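Local coordinates for protein quercetin 2,3-dioxygenase (Escherichia coli, PDB 1TQ5) that cleaves the flavonoid quercetin with molecular oxygen in vitro as a metal-dependent dioxygenase of the bicupin pirin family, its physiological role remaining unknown, at residues M1-R10 / V197-W208. Numbering follows the deposited sequence.
Sequences MIYLRKANER and VKASTSDGLAIW. With CD (cadmium ion), chain D.
Val197 opens the contact by turning CG2 onto the CD1 tip of Ile2, methyl against methyl at a tight 3.3 Å. Ile2 CG1 stands anti to its own nitrogen (chi1 -173°), which, with the bend at chi2, brings CD1 to Val197 and onto Leu205 CD2. A type II turn from Ser200 to Asp203 then brings the Ser202 CB against Ala7 CB and over one face of the Arg10 guanidinium, whose NE bonds to Ala7 O and whose NH1 pairs with Asp45.

Asp203 divides its carboxylate: OD1 takes the Ala7 N-H at 2.8 Å, nearly along its own C-O axis, while OD2 receives the Ser200 backbone N-H within the turn. Both oxygens also chelate a cadmium ion, at 2.6 Å from OD1 and 2.5 Å from OD2, four waters being its other ligands; this ion lies apart from the metal site of His57, His59 and His101. Water 1 bridges Arg5 O and Ser202 O.

From Gly204 onward the chains run antiparallel, with reciprocal backbone bonds joining Gly204 to Arg5. Leu205 CD2 meets Leu4 CD1 at 3.6 Å. Ala206 and Tyr3 exchange a second pair of backbone bonds, and Ile207 lies beside Ile2 on the face that carries Leu4 and Leu205. At Trp208 the backbone N-H bonds to Met1 O, and Met1 CB sits over the five-membered ring in a CH-pi contact, 3.5 Å from the centroid; Tyr3 CE2 comes to Trp208 CH2, the two rings oblique with planes at 44°.

Strand 2-5 is thus an outermost strand of a sheet otherwise built from C-terminal cupin strands, an N-terminal segment lent to the second domain of the bicupin. Backbone bonds set its register, apolar contacts of Ile2 and Leu4 with Val197, Leu205 and Ile207 pack one face, and the Asp203 carboxylate, probably further polarised by the cation, extends the attachment past the strand's end.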
# COMPACT_ATOMS: atom_id res chain seq x y z
N MSE A 1 -9.31 1.62 -20.08
CA MSE A 1 -9.36 2.71 -19.06
C MSE A 1 -8.07 2.73 -18.25
O MSE A 1 -7.71 1.73 -17.62
CB MSE A 1 -10.55 2.51 -18.12
CG MSE A 1 -11.91 2.55 -18.80
SE MSE A 1 -12.31 4.16 -19.50
CE MSE A 1 -11.68 3.96 -21.19
N ILE A 2 -7.38 3.86 -18.26
CA ILE A 2 -6.13 4.03 -17.53
C ILE A 2 -6.08 5.47 -17.04
O ILE A 2 -6.18 6.41 -17.84
CB ILE A 2 -4.91 3.70 -18.43
CG1 ILE A 2 -3.61 3.70 -17.60
CG2 ILE A 2 -4.84 4.68 -19.59
CD1 ILE A 2 -3.18 5.05 -17.09
N TYR A 3 -5.93 5.65 -15.74
CA TYR A 3 -5.90 6.99 -15.19
C TYR A 3 -4.72 7.25 -14.26
O TYR A 3 -4.38 6.43 -13.41
CB TYR A 3 -7.23 7.27 -14.50
CG TYR A 3 -8.38 7.16 -15.47
CD1 TYR A 3 -8.55 8.11 -16.48
CD2 TYR A 3 -9.25 6.08 -15.44
CE1 TYR A 3 -9.56 7.99 -17.43
CE2 TYR A 3 -10.27 5.94 -16.38
CZ TYR A 3 -10.42 6.90 -17.37
OH TYR A 3 -11.42 6.77 -18.31
N LEU A 4 -4.10 8.41 -14.44
CA LEU A 4 -2.94 8.78 -13.65
C LEU A 4 -3.30 9.64 -12.45
O LEU A 4 -3.92 10.69 -12.58
CB LEU A 4 -1.93 9.52 -14.54
CG LEU A 4 -0.67 10.10 -13.90
CD1 LEU A 4 0.28 8.99 -13.50
CD2 LEU A 4 0.00 11.03 -14.89
N ARG A 5 -2.91 9.17 -11.27
CA ARG A 5 -3.13 9.90 -10.03
C ARG A 5 -1.78 10.55 -9.71
O ARG A 5 -0.93 9.92 -9.09
CB ARG A 5 -3.54 8.94 -8.92
CG ARG A 5 -3.64 9.55 -7.53
CD ARG A 5 -4.55 10.76 -7.53
NE ARG A 5 -5.04 11.07 -6.19
CZ ARG A 5 -5.61 12.22 -5.87
NH1 ARG A 5 -5.77 13.16 -6.79
NH2 ARG A 5 -6.06 12.43 -4.64
N LYS A 6 -1.59 11.79 -10.15
CA LYS A 6 -0.33 12.49 -9.93
C LYS A 6 0.03 12.68 -8.47
O LYS A 6 -0.82 13.00 -7.64
CB LYS A 6 -0.35 13.87 -10.61
CG LYS A 6 -0.26 13.83 -12.13
CD LYS A 6 -0.12 15.24 -12.69
CE LYS A 6 -0.04 15.24 -14.21
NZ LYS A 6 -1.31 14.78 -14.84
N ALA A 7 1.30 12.49 -8.16
CA ALA A 7 1.80 12.63 -6.80
C ALA A 7 1.53 14.02 -6.20
O ALA A 7 1.15 14.12 -5.04
CB ALA A 7 3.29 12.33 -6.75
N ASN A 8 1.71 15.07 -7.00
CA ASN A 8 1.51 16.44 -6.52
C ASN A 8 0.05 16.85 -6.34
O ASN A 8 -0.24 17.88 -5.75
CB ASN A 8 2.21 17.43 -7.46
CG ASN A 8 1.62 17.42 -8.86
OD1 ASN A 8 1.62 16.39 -9.53
ND2 ASN A 8 1.12 18.57 -9.30
N GLU A 9 -0.87 16.06 -6.87
CA GLU A 9 -2.28 16.39 -6.72
C GLU A 9 -2.95 15.61 -5.60
O GLU A 9 -4.16 15.70 -5.40
CB GLU A 9 -3.00 16.17 -8.05
CG GLU A 9 -2.58 17.19 -9.09
CD GLU A 9 -3.23 16.96 -10.44
OE1 GLU A 9 -3.06 17.83 -11.33
OE2 GLU A 9 -3.91 15.93 -10.60
N ARG A 10 -2.15 14.85 -4.86
CA ARG A 10 -2.67 14.06 -3.74
C ARG A 10 -3.06 15.00 -2.61
O ARG A 10 -2.57 16.12 -2.53
CB ARG A 10 -1.60 13.10 -3.22
CG ARG A 10 -1.39 11.86 -4.07
CD ARG A 10 -0.27 11.02 -3.49
NE ARG A 10 0.98 11.78 -3.43
CZ ARG A 10 2.10 11.35 -2.86
NH1 ARG A 10 2.14 10.15 -2.29
NH2 ARG A 10 3.19 12.11 -2.86
N VAL A 197 1.46 5.00 -20.51
CA VAL A 197 1.38 6.13 -19.60
C VAL A 197 2.61 6.21 -18.71
O VAL A 197 2.94 5.26 -18.01
CB VAL A 197 0.11 6.01 -18.70
CG1 VAL A 197 0.00 7.22 -17.77
CG2 VAL A 197 -1.13 5.92 -19.59
N LYS A 198 3.31 7.34 -18.75
CA LYS A 198 4.50 7.49 -17.93
C LYS A 198 4.12 7.84 -16.49
O LYS A 198 3.20 8.63 -16.25
CB LYS A 198 5.43 8.57 -18.51
CG LYS A 198 6.68 8.83 -17.69
CD LYS A 198 7.76 9.56 -18.48
CE LYS A 198 8.45 8.64 -19.49
NZ LYS A 198 9.56 9.31 -20.24
N ALA A 199 4.83 7.23 -15.55
CA ALA A 199 4.60 7.47 -14.13
C ALA A 199 5.93 7.53 -13.40
O ALA A 199 6.87 6.81 -13.76
CB ALA A 199 3.73 6.37 -13.53
N SER A 200 6.03 8.39 -12.40
CA SER A 200 7.27 8.50 -11.64
C SER A 200 7.02 8.33 -10.15
O SER A 200 5.89 8.07 -9.73
CB SER A 200 7.95 9.85 -11.92
OG SER A 200 7.08 10.94 -11.67
N THR A 201 8.07 8.47 -9.36
CA THR A 201 7.98 8.33 -7.91
C THR A 201 6.68 8.88 -7.32
O THR A 201 6.29 10.02 -7.59
CB THR A 201 9.20 9.01 -7.23
OG1 THR A 201 10.40 8.33 -7.63
CG2 THR A 201 9.08 8.95 -5.71
N SER A 202 6.01 8.05 -6.52
CA SER A 202 4.77 8.42 -5.83
C SER A 202 3.51 8.54 -6.66
O SER A 202 2.44 8.83 -6.11
CB SER A 202 4.97 9.70 -5.02
OG SER A 202 5.89 9.46 -3.97
N ASP A 203 3.61 8.34 -7.97
CA ASP A 203 2.42 8.41 -8.83
C ASP A 203 1.65 7.11 -8.72
O ASP A 203 2.21 6.05 -8.44
CB ASP A 203 2.78 8.58 -10.31
CG ASP A 203 3.17 9.99 -10.66
OD1 ASP A 203 2.68 10.93 -10.00
OD2 ASP A 203 3.97 10.15 -11.62
N GLY A 204 0.35 7.19 -8.96
CA GLY A 204 -0.49 6.00 -8.93
C GLY A 204 -1.22 5.92 -10.25
O GLY A 204 -1.47 6.95 -10.88
N LEU A 205 -1.57 4.70 -10.66
CA LEU A 205 -2.28 4.47 -11.91
C LEU A 205 -3.48 3.56 -11.68
O LEU A 205 -3.34 2.49 -11.11
CB LEU A 205 -1.35 3.81 -12.93
CG LEU A 205 -0.20 4.64 -13.51
CD1 LEU A 205 0.75 3.73 -14.26
CD2 LEU A 205 -0.76 5.71 -14.44
N ALA A 206 -4.66 3.99 -12.13
CA ALA A 206 -5.88 3.20 -12.02
C ALA A 206 -6.11 2.57 -13.39
O ALA A 206 -6.08 3.27 -14.41
CB ALA A 206 -7.05 4.08 -11.65
N ILE A 207 -6.34 1.26 -13.42
CA ILE A 207 -6.52 0.57 -14.68
C ILE A 207 -7.60 -0.50 -14.60
O ILE A 207 -7.66 -1.26 -13.64
CB ILE A 207 -5.22 -0.13 -15.11
CG1 ILE A 207 -4.09 0.90 -15.22
CG2 ILE A 207 -5.42 -0.89 -16.43
CD1 ILE A 207 -2.71 0.28 -15.25
N TRP A 208 -8.46 -0.55 -15.61
CA TRP A 208 -9.51 -1.56 -15.66
C TRP A 208 -9.99 -1.72 -17.09
O TRP A 208 -9.65 -0.91 -17.96
CB TRP A 208 -10.65 -1.20 -14.70
CG TRP A 208 -11.52 -0.07 -15.15
CD1 TRP A 208 -12.56 -0.14 -16.05
CD2 TRP A 208 -11.46 1.29 -14.72
NE1 TRP A 208 -13.15 1.09 -16.19
CE2 TRP A 208 -12.49 1.99 -15.38
CE3 TRP A 208 -10.64 1.99 -13.82
CZ2 TRP A 208 -12.72 3.36 -15.19
CZ3 TRP A 208 -10.87 3.35 -13.63
CH2 TRP A 208 -11.90 4.02 -14.31
CD CD D . 4.35 12.54 -11.06
O HOH W 1 -0.22 9.65 -6.38
O HOH W 2 3.63 14.73 -9.87
O HOH W 3 6.45 13.21 -12.54
O HOH W 4 6.08 11.93 -9.38
O HOH W 5 3.14 12.92 -13.30